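Local coordinates for protein ribonucleoside-diphosphate reductase, alpha chain (Actinobacillus ureae ATCC 25976, PDB 6DQX) that probably reduces ribonucleoside diphosphates to deoxyribonucleotides, serving as the catalytic alpha subunit of a class Id ribonucleotide reductase, at residues Arg99-Ser104 / Gly125-Ile130; Ser108-Ser113 / Thr134-Gly139; Gln180-Ile185 / Ser272-Glu277; Asp285-Cys290 / Leu333-Arg338; Glu322-Ser327 / Phe339-Arg344. All coordinates share one frame; numbering follows the deposited sequence.

Contact 1 (Arg99-Ser104 / Gly125-Ile130)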
# COMPACT_ATOMS: atom_id res chain seq x y z
N ARG A 99 -2.53 9.77 -23.05
CA ARG A 99 -2.99 9.53 -21.69
C ARG A 99 -3.61 8.14 -21.50
O ARG A 99 -4.12 7.54 -22.46
CB ARG A 99 -3.98 10.61 -21.25
CG ARG A 99 -5.33 10.65 -21.97
CD ARG A 99 -6.27 11.61 -21.28
NE ARG A 99 -7.63 11.58 -21.83
CZ ARG A 99 -8.65 12.34 -21.41
NH1 ARG A 99 -8.48 13.22 -20.42
NH2 ARG A 99 -9.84 12.23 -21.98
N GLY A 100 -3.52 7.65 -20.26
CA GLY A 100 -4.31 6.49 -19.82
C GLY A 100 -4.08 5.19 -20.58
O GLY A 100 -3.05 4.98 -21.24
N LEU A 101 -5.06 4.30 -20.42
CA LEU A 101 -5.05 3.00 -21.07
C LEU A 101 -6.49 2.72 -21.53
O LEU A 101 -7.44 3.19 -20.91
CB LEU A 101 -4.58 1.90 -20.13
CG LEU A 101 -3.11 1.95 -19.67
CD1 LEU A 101 -2.86 0.97 -18.55
CD2 LEU A 101 -2.18 1.69 -20.85
N PRO A 102 -6.64 1.91 -22.58
CA PRO A 102 -7.98 1.62 -23.13
C PRO A 102 -8.63 0.33 -22.60
O PRO A 102 -9.66 -0.10 -23.15
CB PRO A 102 -7.68 1.53 -24.63
CG PRO A 102 -6.37 0.81 -24.65
CD PRO A 102 -5.59 1.42 -23.49
N ILE A 103 -8.08 -0.28 -21.54
CA ILE A 103 -8.60 -1.54 -20.96
C ILE A 103 -9.70 -1.26 -19.93
O ILE A 103 -9.72 -0.18 -19.35
CB ILE A 103 -7.51 -2.45 -20.36
CG1 ILE A 103 -6.60 -1.68 -19.38
CG2 ILE A 103 -6.64 -3.07 -21.48
CD1 ILE A 103 -5.86 -2.53 -18.38
N SER A 104 -10.59 -2.22 -19.73
CA SER A 104 -11.76 -2.10 -18.81
C SER A 104 -11.75 -3.07 -17.61
O SER A 104 -12.69 -3.10 -16.81
CB SER A 104 -13.08 -2.30 -19.61
OG SER A 104 -13.34 -1.13 -20.40
N GLY A 125 -2.32 0.32 -7.26
CA GLY A 125 -2.03 1.73 -7.20
C GLY A 125 -1.93 2.40 -8.55
O GLY A 125 -2.56 3.43 -8.78
N MET A 126 -1.14 1.82 -9.45
CA MET A 126 -0.93 2.40 -10.76
C MET A 126 -2.24 2.41 -11.55
O MET A 126 -2.54 3.41 -12.23
CB MET A 126 0.12 1.64 -11.57
CG MET A 126 1.54 1.73 -11.03
SD MET A 126 2.07 3.44 -10.85
CE MET A 126 2.04 4.04 -12.52
N MET A 127 -3.01 1.33 -11.47
CA MET A 127 -4.31 1.26 -12.16
C MET A 127 -5.41 2.13 -11.55
O MET A 127 -6.26 2.63 -12.28
CB MET A 127 -4.79 -0.19 -12.26
CG MET A 127 -3.96 -1.04 -13.19
SD MET A 127 -3.82 -0.34 -14.85
CE MET A 127 -5.54 -0.17 -15.31
N SER A 128 -5.39 2.33 -10.24
CA SER A 128 -6.32 3.29 -9.61
C SER A 128 -6.10 4.74 -10.06
O SER A 128 -7.04 5.52 -10.10
CB SER A 128 -6.23 3.22 -8.08
OG SER A 128 -6.51 1.91 -7.62
N LYS A 129 -4.85 5.09 -10.38
CA LYS A 129 -4.55 6.40 -10.96
C LYS A 129 -5.05 6.46 -12.40
O LYS A 129 -5.62 7.46 -12.80
CB LYS A 129 -3.05 6.70 -10.95
CG LYS A 129 -2.63 8.02 -11.59
CD LYS A 129 -3.25 9.22 -10.85
CE LYS A 129 -2.50 10.52 -11.12
NZ LYS A 129 -2.87 11.61 -10.16
N ILE A 130 -4.76 5.41 -13.17
CA ILE A 130 -5.02 5.38 -14.62
C ILE A 130 -6.52 5.15 -14.91
O ILE A 130 -7.07 5.72 -15.87
CB ILE A 130 -4.15 4.29 -15.29
CG1 ILE A 130 -2.67 4.70 -15.22
CG2 ILE A 130 -4.58 4.04 -16.74
CD1 ILE A 130 -1.65 3.58 -15.44
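Leu101 and Ile103, on the loop that leads into strand 105-109, lay their side chains against Met127 and Ile130 in the last turn of helix 114-130, the crossover helix of a beta-alpha-beta unit in the ribonucleotide reductase barrel. Leu101 points at the helix and slants across Ile130, its CG 3.9 Å from Ile130 CG2. Ile130 CG2, held anti to its own backbone N, also touches the loop backbone, 3.7 Å from Leu101 N and 3.9 Å from Gly100 CA. Met127 is met differently: both Leu101 and Ile103 cross it at about a right angle. The Met127 chain is bent at chi2 (-55°) and chi3 (-56°), which brings the thioether round to the loop, with Met127 SD 4.0 Å from Leu101 CD1. Met330 covers both Leu101 and Ile130, while Phe323 of helix 308-327 packs on Ile103. Methyl meets methyl at the far end, where Ile103 CD1 lies 3.9 Å from Met127 CE.

Contact 2 (Ser108-Ser113 / Thr134-Gly139). With EDO (1,2-ethanediol), chain H.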
# COMPACT_ATOMS: atom_id res chain seq x y z
N SER A 108 -5.62 -9.43 -10.74
CA SER A 108 -4.35 -9.96 -10.23
C SER A 108 -4.54 -11.19 -9.35
O SER A 108 -5.56 -11.33 -8.63
CB SER A 108 -3.57 -8.91 -9.44
OG SER A 108 -3.54 -7.68 -10.14
N TYR A 109 -3.55 -12.06 -9.41
CA TYR A 109 -3.44 -13.20 -8.51
C TYR A 109 -2.46 -12.80 -7.41
O TYR A 109 -1.35 -12.37 -7.71
CB TYR A 109 -2.92 -14.41 -9.27
CG TYR A 109 -2.58 -15.57 -8.39
CD1 TYR A 109 -3.54 -16.48 -8.00
CD2 TYR A 109 -1.26 -15.73 -7.92
CE1 TYR A 109 -3.21 -17.55 -7.17
CE2 TYR A 109 -0.93 -16.77 -7.08
CZ TYR A 109 -1.90 -17.67 -6.72
OH TYR A 109 -1.55 -18.72 -5.89
N ILE A 110 -2.87 -12.93 -6.16
CA ILE A 110 -1.99 -12.59 -5.01
C ILE A 110 -1.30 -13.85 -4.47
O ILE A 110 -1.93 -14.66 -3.81
CB ILE A 110 -2.76 -11.88 -3.89
CG1 ILE A 110 -3.50 -10.66 -4.45
CG2 ILE A 110 -1.75 -11.44 -2.78
CD1 ILE A 110 -4.35 -9.88 -3.47
N GLY A 111 -0.01 -14.03 -4.78
CA GLY A 111 0.72 -15.16 -4.21
C GLY A 111 0.92 -15.01 -2.71
O GLY A 111 0.90 -13.90 -2.18
N ASP A 112 1.13 -16.13 -2.04
CA ASP A 112 1.20 -16.18 -0.57
C ASP A 112 2.58 -15.70 -0.05
O ASP A 112 3.32 -16.47 0.58
CB ASP A 112 0.92 -17.62 -0.12
CG ASP A 112 0.73 -17.75 1.38
OD1 ASP A 112 0.16 -16.85 2.05
OD2 ASP A 112 1.13 -18.81 1.89
N SER A 113 2.92 -14.45 -0.31
CA SER A 113 4.21 -13.88 0.14
C SER A 113 4.10 -12.38 0.17
O SER A 113 3.37 -11.79 -0.62
CB SER A 113 5.38 -14.30 -0.79
OG SER A 113 5.41 -13.58 -2.03
N THR A 134 -10.14 -2.44 -10.92
CA THR A 134 -9.21 -3.50 -10.60
C THR A 134 -9.82 -4.55 -9.72
O THR A 134 -10.83 -4.34 -9.03
CB THR A 134 -7.93 -2.96 -9.89
OG1 THR A 134 -8.33 -2.24 -8.74
CG2 THR A 134 -7.17 -2.05 -10.79
N SER A 135 -9.19 -5.70 -9.71
CA SER A 135 -9.66 -6.79 -8.88
C SER A 135 -8.52 -7.73 -8.58
O SER A 135 -7.51 -7.78 -9.32
CB SER A 135 -10.80 -7.56 -9.61
OG SER A 135 -10.30 -8.10 -10.82
N ALA A 136 -8.71 -8.53 -7.54
CA ALA A 136 -7.72 -9.53 -7.20
C ALA A 136 -8.24 -10.74 -6.45
O ALA A 136 -9.26 -10.68 -5.72
CB ALA A 136 -6.55 -8.88 -6.43
N TYR A 137 -7.53 -11.84 -6.61
CA TYR A 137 -7.85 -13.08 -5.92
C TYR A 137 -6.98 -13.25 -4.67
O TYR A 137 -5.76 -13.29 -4.78
CB TYR A 137 -7.63 -14.28 -6.84
CG TYR A 137 -7.89 -15.62 -6.20
CD1 TYR A 137 -9.17 -15.97 -5.73
CD2 TYR A 137 -6.88 -16.55 -6.05
CE1 TYR A 137 -9.40 -17.22 -5.16
CE2 TYR A 137 -7.10 -17.79 -5.45
CZ TYR A 137 -8.37 -18.12 -5.01
OH TYR A 137 -8.62 -19.35 -4.44
N PHE A 138 -7.65 -13.42 -3.53
CA PHE A 138 -7.03 -13.53 -2.18
C PHE A 138 -6.97 -14.95 -1.64
O PHE A 138 -6.36 -15.19 -0.57
CB PHE A 138 -7.80 -12.65 -1.19
CG PHE A 138 -7.56 -11.19 -1.37
CD1 PHE A 138 -8.13 -10.50 -2.43
CD2 PHE A 138 -6.77 -10.48 -0.47
CE1 PHE A 138 -7.93 -9.16 -2.61
CE2 PHE A 138 -6.57 -9.14 -0.65
CZ PHE A 138 -7.14 -8.46 -1.71
N GLY A 139 -7.57 -15.91 -2.34
CA GLY A 139 -7.80 -17.23 -1.78
C GLY A 139 -6.61 -18.14 -1.56
O GLY A 139 -6.74 -19.17 -0.87
C1 EDO H . 2.70 -13.56 4.60
O1 EDO H . 3.42 -14.80 4.65
C2 EDO H . 1.58 -13.71 3.58
O2 EDO H . 0.69 -14.75 4.00
O HOH W 1 -4.51 -15.43 -3.52
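Ser135 begins the pairing of two parallel strands, 105-109 and 134-137, which flank helix 114-130 in a beta-alpha-beta unit: its O takes the N-H of Ser108 at 2.9 Å, almost straight at 165°. Next along, Ala136 sets CA 3.2 Å from Ser108 O in a CA-H...O contact, and its CB touches Ile110 CD1. Tyr137 N-H donates to Ser108 O at 2.9 Å, while Tyr137 O accepts from Ile110 N at 3.2 Å. The Tyr137 and Tyr109 side chains lie side by side and point the same way, Tyr109 CD1 coming to the edge of the Tyr137 ring, 3.9 Å from Tyr137 CD2. Their hydroxyls bond outward, to Asp186 from Tyr137 and to Asp140 from Tyr109. Phe138 receives Ile110 CD1 over the middle of its ring, a CH-pi contact 3.6 Å from the centroid. Where direct pairing stops, one water donates to both Tyr137 O and Ile110 O, so the separating backbones keep their carbonyls satisfied beyond the last strand bond.

Contact 3 (Gln180-Ile185 / Ser272-Glu277); sequences QFAGYI and SNLCTE
Tyr184 and Asn273 meet through a short hydrogen bond: Tyr184 OH donates to Asn273 O, 2.6 Å away. The ring is carried there by a first torsion of -73°, which sets CG anti to the carbonyl carbon. Asn273 O lies near the ring plane at its edge, whereas Ser272 N comes over one face, offset toward the rim. That N is buried by the contact and has no partner in the model; Ser272 O sits 3.1 Å from Tyr184 CE1. Strand 181-186 runs between strands 134-137 and 209-213 in the reductase barrel, and the Asn-Leu-Cys-Thr-Glu sequence facing it probably corresponds to the loop that in class I relatives carries the radical-bearing cysteine into the barrel. Leu274, extended at chi1 (-176°) and turned at chi2 (67°), divides its methyls. Leu274 CD1 rests 4.0 Å from Ala182 CB and 3.8 Å from Phe181 C, and Leu274 CD2 lies 3.8 Å from Gln180 CB, just before the strand, where the Gln180 and Leu274 side chains cross at about a right angle. Inside the loop, Asn273 ND2 donates in its amide plane to Glu277 OE1 at 3.0 Å, meeting the carboxylate from above its plane.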
# COMPACT_ATOMS: atom_id res chain seq x y z
N GLN A 180 -11.76 1.95 -7.65
CA GLN A 180 -12.69 0.84 -7.45
C GLN A 180 -11.98 -0.51 -7.56
O GLN A 180 -11.28 -0.80 -8.55
CB GLN A 180 -13.83 0.92 -8.44
CG GLN A 180 -14.95 1.85 -8.00
CD GLN A 180 -16.07 1.89 -9.00
OE1 GLN A 180 -15.84 2.12 -10.19
NE2 GLN A 180 -17.29 1.67 -8.54
N PHE A 181 -12.19 -1.34 -6.55
CA PHE A 181 -11.50 -2.60 -6.40
C PHE A 181 -12.43 -3.66 -5.85
O PHE A 181 -13.27 -3.39 -4.96
CB PHE A 181 -10.29 -2.41 -5.46
CG PHE A 181 -9.50 -3.66 -5.22
CD1 PHE A 181 -8.56 -4.11 -6.14
CD2 PHE A 181 -9.66 -4.37 -4.06
CE1 PHE A 181 -7.81 -5.25 -5.90
CE2 PHE A 181 -8.94 -5.52 -3.82
CZ PHE A 181 -8.01 -5.97 -4.75
N ALA A 182 -12.30 -4.88 -6.36
CA ALA A 182 -13.01 -6.03 -5.83
C ALA A 182 -12.07 -7.14 -5.50
O ALA A 182 -11.25 -7.57 -6.35
CB ALA A 182 -14.06 -6.54 -6.82
N GLY A 183 -12.17 -7.64 -4.28
CA GLY A 183 -11.39 -8.80 -3.85
C GLY A 183 -12.24 -10.05 -3.86
O GLY A 183 -13.39 -10.00 -3.47
N TYR A 184 -11.66 -11.17 -4.28
CA TYR A 184 -12.35 -12.47 -4.27
C TYR A 184 -11.72 -13.47 -3.29
O TYR A 184 -10.51 -13.65 -3.27
CB TYR A 184 -12.34 -13.06 -5.67
CG TYR A 184 -13.30 -12.37 -6.62
CD1 TYR A 184 -12.98 -11.15 -7.22
CD2 TYR A 184 -14.51 -12.95 -6.95
CE1 TYR A 184 -13.85 -10.53 -8.10
CE2 TYR A 184 -15.39 -12.34 -7.83
CZ TYR A 184 -15.05 -11.15 -8.41
OH TYR A 184 -15.91 -10.56 -9.28
N ILE A 185 -12.59 -14.14 -2.53
CA ILE A 185 -12.19 -15.13 -1.52
C ILE A 185 -13.07 -16.39 -1.67
O ILE A 185 -14.27 -16.28 -1.96
CB ILE A 185 -12.31 -14.48 -0.10
CG1 ILE A 185 -11.62 -15.31 0.98
CG2 ILE A 185 -13.75 -14.18 0.28
CD1 ILE A 185 -10.12 -15.27 0.90
N SER A 272 -13.38 -13.48 -10.82
CA SER A 272 -13.80 -12.55 -11.88
C SER A 272 -13.29 -11.13 -11.62
O SER A 272 -12.33 -10.91 -10.83
CB SER A 272 -15.33 -12.67 -12.06
OG SER A 272 -15.81 -11.88 -13.14
N ASN A 273 -13.86 -10.15 -12.30
CA ASN A 273 -13.40 -8.77 -12.27
C ASN A 273 -14.31 -7.93 -11.39
O ASN A 273 -15.17 -8.45 -10.70
CB ASN A 273 -13.34 -8.20 -13.67
CG ASN A 273 -14.72 -8.03 -14.28
OD1 ASN A 273 -15.52 -8.95 -14.21
ND2 ASN A 273 -15.02 -6.86 -14.82
N LEU A 274 -14.12 -6.61 -11.45
CA LEU A 274 -14.93 -5.68 -10.67
C LEU A 274 -16.44 -5.84 -10.91
O LEU A 274 -17.23 -5.69 -9.98
CB LEU A 274 -14.52 -4.25 -11.02
CG LEU A 274 -15.18 -3.12 -10.26
CD1 LEU A 274 -14.74 -3.17 -8.81
CD2 LEU A 274 -14.78 -1.79 -10.88
N CYS A 275 -16.84 -6.14 -12.16
CA CYS A 275 -18.26 -6.21 -12.54
C CYS A 275 -18.84 -7.61 -12.77
O CYS A 275 -20.04 -7.72 -13.04
CB CYS A 275 -18.50 -5.32 -13.76
SG CYS A 275 -18.11 -3.58 -13.41
N THR A 276 -18.01 -8.64 -12.59
CA THR A 276 -18.35 -10.08 -12.56
C THR A 276 -18.59 -10.74 -13.93
O THR A 276 -18.96 -11.92 -13.96
CB THR A 276 -19.52 -10.48 -11.61
OG1 THR A 276 -20.78 -10.12 -12.20
CG2 THR A 276 -19.41 -9.83 -10.25
N GLU A 277 -18.32 -10.04 -15.03
CA GLU A 277 -18.53 -10.62 -16.37
C GLU A 277 -17.26 -11.27 -16.96
O GLU A 277 -17.34 -12.01 -17.94
CB GLU A 277 -19.02 -9.54 -17.34
CG GLU A 277 -17.95 -8.70 -18.06
CD GLU A 277 -17.43 -7.51 -17.28
OE1 GLU A 277 -17.72 -7.38 -16.08
OE2 GLU A 277 -16.76 -6.65 -17.89

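Contact 4 (Asp285-Cys290 / Leu333-Arg338)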
# COMPACT_ATOMS: atom_id res chain seq x y z
N ASP A 285 2.60 -14.93 -12.76
CA ASP A 285 3.24 -14.19 -13.84
C ASP A 285 2.32 -13.36 -14.76
O ASP A 285 2.83 -12.56 -15.53
CB ASP A 285 4.11 -15.14 -14.71
CG ASP A 285 3.31 -16.30 -15.32
OD1 ASP A 285 3.16 -17.34 -14.63
OD2 ASP A 285 2.84 -16.20 -16.48
N GLU A 286 0.99 -13.53 -14.65
CA GLU A 286 0.04 -12.85 -15.52
C GLU A 286 -1.16 -12.28 -14.75
O GLU A 286 -1.75 -12.96 -13.95
CB GLU A 286 -0.47 -13.84 -16.57
CG GLU A 286 0.54 -14.09 -17.68
CD GLU A 286 -0.03 -14.97 -18.80
OE1 GLU A 286 -0.77 -15.93 -18.53
OE2 GLU A 286 0.30 -14.71 -19.97
N SER A 287 -1.50 -11.03 -15.04
CA SER A 287 -2.72 -10.39 -14.51
C SER A 287 -3.64 -10.19 -15.73
O SER A 287 -3.23 -9.62 -16.75
CB SER A 287 -2.39 -9.06 -13.88
OG SER A 287 -1.60 -9.30 -12.73
N PHE A 288 -4.87 -10.68 -15.66
CA PHE A 288 -5.76 -10.54 -16.82
C PHE A 288 -6.15 -9.10 -17.07
O PHE A 288 -6.33 -8.32 -16.12
CB PHE A 288 -6.97 -11.49 -16.76
CG PHE A 288 -7.98 -11.21 -15.66
CD1 PHE A 288 -8.83 -10.12 -15.72
CD2 PHE A 288 -8.12 -12.11 -14.61
CE1 PHE A 288 -9.80 -9.92 -14.71
CE2 PHE A 288 -9.08 -11.91 -13.62
CZ PHE A 288 -9.90 -10.82 -13.67
N VAL A 289 -6.22 -8.75 -18.35
CA VAL A 289 -6.81 -7.52 -18.82
C VAL A 289 -7.69 -7.83 -20.02
O VAL A 289 -7.49 -8.83 -20.71
CB VAL A 289 -5.76 -6.45 -19.18
CG1 VAL A 289 -4.98 -6.03 -17.94
CG2 VAL A 289 -4.77 -6.95 -20.22
N CYS A 290 -8.60 -6.92 -20.31
CA CYS A 290 -9.54 -7.10 -21.43
C CYS A 290 -10.08 -5.74 -21.83
O CYS A 290 -10.06 -4.80 -21.04
CB CYS A 290 -10.67 -8.03 -20.98
SG CYS A 290 -11.65 -8.75 -22.30
N LEU A 333 3.24 -2.79 -14.47
CA LEU A 333 2.23 -3.45 -15.29
C LEU A 333 2.77 -4.65 -16.12
O LEU A 333 2.09 -5.13 -17.05
CB LEU A 333 1.59 -2.42 -16.19
CG LEU A 333 0.93 -1.22 -15.49
CD1 LEU A 333 0.08 -0.46 -16.49
CD2 LEU A 333 0.11 -1.60 -14.27
N ASP A 334 3.94 -5.17 -15.75
CA ASP A 334 4.58 -6.25 -16.53
C ASP A 334 3.72 -7.52 -16.62
O ASP A 334 3.75 -8.21 -17.64
CB ASP A 334 5.99 -6.62 -16.04
CG ASP A 334 6.04 -6.96 -14.57
OD1 ASP A 334 5.53 -6.16 -13.75
OD2 ASP A 334 6.63 -8.01 -14.22
N ARG A 335 2.94 -7.82 -15.58
CA ARG A 335 2.14 -9.05 -15.58
C ARG A 335 0.97 -8.92 -16.54
O ARG A 335 0.59 -9.91 -17.16
CB ARG A 335 1.63 -9.41 -14.18
CG ARG A 335 2.75 -9.74 -13.20
CD ARG A 335 2.30 -10.60 -12.06
NE ARG A 335 1.39 -9.87 -11.17
CZ ARG A 335 0.97 -10.30 -9.99
NH1 ARG A 335 1.30 -11.49 -9.53
NH2 ARG A 335 0.15 -9.54 -9.27
N ALA A 336 0.40 -7.71 -16.63
CA ALA A 336 -0.70 -7.42 -17.55
C ALA A 336 -0.19 -7.33 -18.99
O ALA A 336 -0.84 -7.79 -19.93
CB ALA A 336 -1.40 -6.16 -17.17
N HIS A 337 0.97 -6.70 -19.16
CA HIS A 337 1.60 -6.65 -20.49
C HIS A 337 1.81 -8.05 -21.04
O HIS A 337 1.47 -8.31 -22.23
CB HIS A 337 2.93 -5.89 -20.42
CG HIS A 337 3.71 -5.92 -21.69
ND1 HIS A 337 3.45 -5.07 -22.72
CD2 HIS A 337 4.70 -6.73 -22.11
CE1 HIS A 337 4.26 -5.33 -23.73
NE2 HIS A 337 5.03 -6.33 -23.38
N ARG A 338 2.33 -8.94 -20.20
CA ARG A 338 2.56 -10.34 -20.55
C ARG A 338 1.23 -11.01 -20.94
O ARG A 338 1.12 -11.65 -22.00
CB ARG A 338 3.21 -11.09 -19.39
CG ARG A 338 3.45 -12.56 -19.69
CD ARG A 338 4.28 -13.21 -18.62
NE ARG A 338 4.29 -14.66 -18.75
CZ ARG A 338 5.01 -15.36 -19.63
NH1 ARG A 338 5.82 -14.79 -20.50
NH2 ARG A 338 4.92 -16.68 -19.62
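Arg338, extended from CG to NE, runs slantwise past Asp285 and at about a right angle across Glu286. Arg338 CB starts 4.1 Å from Asp285 O, its CG comes 3.8 Å from Glu286 OE2, and its CD passes 3.5 Å from Asp285 O. Arg338 NE then donates to Asp285 OD2 at 3.1 Å in a salt bridge, nearly straight at 165°. At the tip, Arg338 NH2 stays 3.8 Å from Asp285 OD2. The oxygen lies in the guanidinium plane but is met on its anti side, the charged planes 66° apart. Glu286 OE2, well out of the guanidinium plane, has its salt bridge with Arg342, one turn on. Helix 334-343 lies in the crossover from strand 288-296 to its parallel neighbour 347-351, its first turns against the chain entering the former. Ser287 N bonds to Arg335 O at 3.2 Å from above the carbonyl plane. Ser287 OG and the Arg335 guanidinium both find partners on Glu123 of helix 114-130. Farther along the strand, Val289 CG1 packs 3.7 Å from Ala336 CB.

Contact 5 (Glu322-Ser327 / Phe339-Arg344)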
# COMPACT_ATOMS: atom_id res chain seq x y z
N GLU A 322 -2.88 -1.48 -28.80
CA GLU A 322 -2.53 -0.24 -28.10
C GLU A 322 -2.15 -0.47 -26.64
O GLU A 322 -1.14 0.09 -26.16
CB GLU A 322 -3.64 0.81 -28.18
CG GLU A 322 -3.26 2.08 -27.42
CD GLU A 322 -4.25 3.19 -27.59
OE1 GLU A 322 -4.18 3.86 -28.63
OE2 GLU A 322 -5.07 3.39 -26.67
N PHE A 323 -2.97 -1.24 -25.91
CA PHE A 323 -2.62 -1.54 -24.54
C PHE A 323 -1.23 -2.18 -24.48
O PHE A 323 -0.41 -1.80 -23.63
CB PHE A 323 -3.65 -2.43 -23.82
CG PHE A 323 -3.14 -2.96 -22.52
CD1 PHE A 323 -3.17 -2.17 -21.37
CD2 PHE A 323 -2.53 -4.21 -22.45
CE1 PHE A 323 -2.64 -2.63 -20.18
CE2 PHE A 323 -1.99 -4.68 -21.26
CZ PHE A 323 -2.05 -3.89 -20.12
N ILE A 324 -0.97 -3.15 -25.35
CA ILE A 324 0.33 -3.83 -25.35
C ILE A 324 1.44 -2.79 -25.57
O ILE A 324 2.40 -2.79 -24.80
CB ILE A 324 0.36 -4.99 -26.38
CG1 ILE A 324 -0.54 -6.14 -25.90
CG2 ILE A 324 1.78 -5.51 -26.65
CD1 ILE A 324 -1.05 -7.03 -27.01
N GLU A 325 1.29 -1.92 -26.57
CA GLU A 325 2.35 -0.93 -26.90
C GLU A 325 2.58 0.05 -25.74
O GLU A 325 3.73 0.37 -25.40
CB GLU A 325 1.99 -0.17 -28.18
CG GLU A 325 2.97 0.90 -28.67
CD GLU A 325 4.39 0.38 -28.90
OE1 GLU A 325 5.33 1.20 -28.77
OE2 GLU A 325 4.58 -0.83 -29.19
N LYS A 326 1.49 0.52 -25.14
CA LYS A 326 1.56 1.48 -24.03
C LYS A 326 2.12 0.89 -22.75
O LYS A 326 2.87 1.57 -22.02
CB LYS A 326 0.18 2.08 -23.74
CG LYS A 326 -0.28 3.09 -24.76
CD LYS A 326 -1.56 3.76 -24.28
CE LYS A 326 -1.92 4.97 -25.10
NZ LYS A 326 -3.03 5.69 -24.40
N SER A 327 1.73 -0.35 -22.45
CA SER A 327 2.15 -1.02 -21.22
C SER A 327 3.57 -1.57 -21.21
O SER A 327 4.05 -1.94 -20.14
CB SER A 327 1.19 -2.16 -20.85
OG SER A 327 1.19 -3.15 -21.84
N PHE A 339 0.23 -10.86 -20.09
CA PHE A 339 -1.08 -11.45 -20.39
C PHE A 339 -1.64 -11.00 -21.71
O PHE A 339 -2.04 -11.84 -22.53
CB PHE A 339 -2.12 -11.15 -19.29
CG PHE A 339 -3.46 -11.78 -19.57
CD1 PHE A 339 -4.38 -11.14 -20.37
CD2 PHE A 339 -3.77 -13.03 -19.04
CE1 PHE A 339 -5.62 -11.70 -20.63
CE2 PHE A 339 -4.99 -13.62 -19.31
CZ PHE A 339 -5.92 -12.96 -20.11
N ALA A 340 -1.71 -9.70 -21.92
CA ALA A 340 -2.24 -9.15 -23.16
C ALA A 340 -1.47 -9.67 -24.38
O ALA A 340 -2.09 -10.12 -25.34
CB ALA A 340 -2.22 -7.65 -23.18
N THR A 341 -0.15 -9.64 -24.31
CA THR A 341 0.71 -10.16 -25.39
C THR A 341 0.39 -11.63 -25.75
O THR A 341 0.31 -11.99 -26.93
CB THR A 341 2.19 -10.04 -25.02
OG1 THR A 341 2.46 -8.65 -24.80
CG2 THR A 341 3.10 -10.59 -26.18
N ARG A 342 0.23 -12.48 -24.75
CA ARG A 342 0.08 -13.90 -24.99
C ARG A 342 -1.34 -14.37 -25.28
O ARG A 342 -1.51 -15.38 -25.96
CB ARG A 342 0.67 -14.67 -23.83
CG ARG A 342 2.13 -14.33 -23.62
CD ARG A 342 2.66 -14.94 -22.35
NE ARG A 342 2.92 -16.37 -22.45
CZ ARG A 342 2.38 -17.34 -21.71
NH1 ARG A 342 1.47 -17.13 -20.77
NH2 ARG A 342 2.79 -18.57 -21.91
N HIS A 343 -2.34 -13.65 -24.74
CA HIS A 343 -3.75 -14.06 -24.80
C HIS A 343 -4.59 -13.26 -25.79
O HIS A 343 -5.46 -13.82 -26.45
CB HIS A 343 -4.42 -13.89 -23.41
CG HIS A 343 -3.95 -14.86 -22.39
ND1 HIS A 343 -2.73 -14.78 -21.74
CD2 HIS A 343 -4.57 -15.94 -21.88
CE1 HIS A 343 -2.63 -15.79 -20.89
NE2 HIS A 343 -3.73 -16.51 -20.96
N ARG A 344 -4.37 -11.95 -25.83
CA ARG A 344 -5.20 -11.02 -26.59
C ARG A 344 -6.70 -11.21 -26.31
O ARG A 344 -7.53 -11.20 -27.23
CB ARG A 344 -4.89 -11.16 -28.09
CG ARG A 344 -3.42 -10.96 -28.45
CD ARG A 344 -3.22 -10.84 -29.96
NE ARG A 344 -3.75 -9.55 -30.40
CZ ARG A 344 -3.09 -8.39 -30.39
NH1 ARG A 344 -1.81 -8.32 -30.05
NH2 ARG A 344 -3.71 -7.27 -30.75
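Ile324 and Ala340 bring the backbones of 322-327 and 339-344 nearest to each other, on helices 308-327 and 334-343, which form an alpha-alpha hairpin within the reductase barrel. The axes of 322-327 and 339-343 run roughly antiparallel (142° between their directions) and approach to 9.5 Å. In the first shell, Ala340 CB is met by two residues: Phe323 presents its ring edge, with CD2 3.5 Å away, and Ile324 CG1 also lies 3.5 Å from Ala340 CB. The two branches of Ile324 divide the remaining work. Ile324 CG2 faces Thr341 OG1 at 3.7 Å, whereas CG1 is turned anti to the carbonyl carbon (chi1 -70°) and carries Ile324 CD1 to 3.4 Å from Arg344 NH1. Arg344 follows the helix with positive phi, and its chain, bent at chi3, returns to helix 308-327, where Asp317 forms a salt bridge with NE and Ser321 bonds to NH2. Thr341 OG1 is held by His337 O of its own helix. One turn on from Phe323, Ser327 OG donates to Phe323 O at 2.8 Å, an oxygen that also takes Ser327 N; the same hydroxyl lies over one face of the Phe323 ring, displaced toward its rim, and bonds to His337 ND1. On the other helix, His343 ND1 donates to Phe339 O at 3.1 Å, and Phe339 CE2 lies over the centre of the His343 imidazole, 3.3 Å above its plane.

In the fold
From the N terminus, contact 1 closes a loop from 99-104 to the end of helix 114-130, and contact 2 crosses it, since 108-113 falls inside that loop while 134-139 lies beyond; Met127 CB and Thr134 CG2 touch between them. Contact 3 follows in series, closing a long excursion from strand 181-186, the sheet neighbour of 134-137. Contacts 4 and 5 come last and cross each other, both using helix 334-343, with Ser287 packing on Phe339 between them. Contact 4 ties that helix to strand 288-296, next to 105-109 in the sheet, and contact 5 ties it to helix 308-327, whose Lys326 reaches back to Gly100 of contact 1.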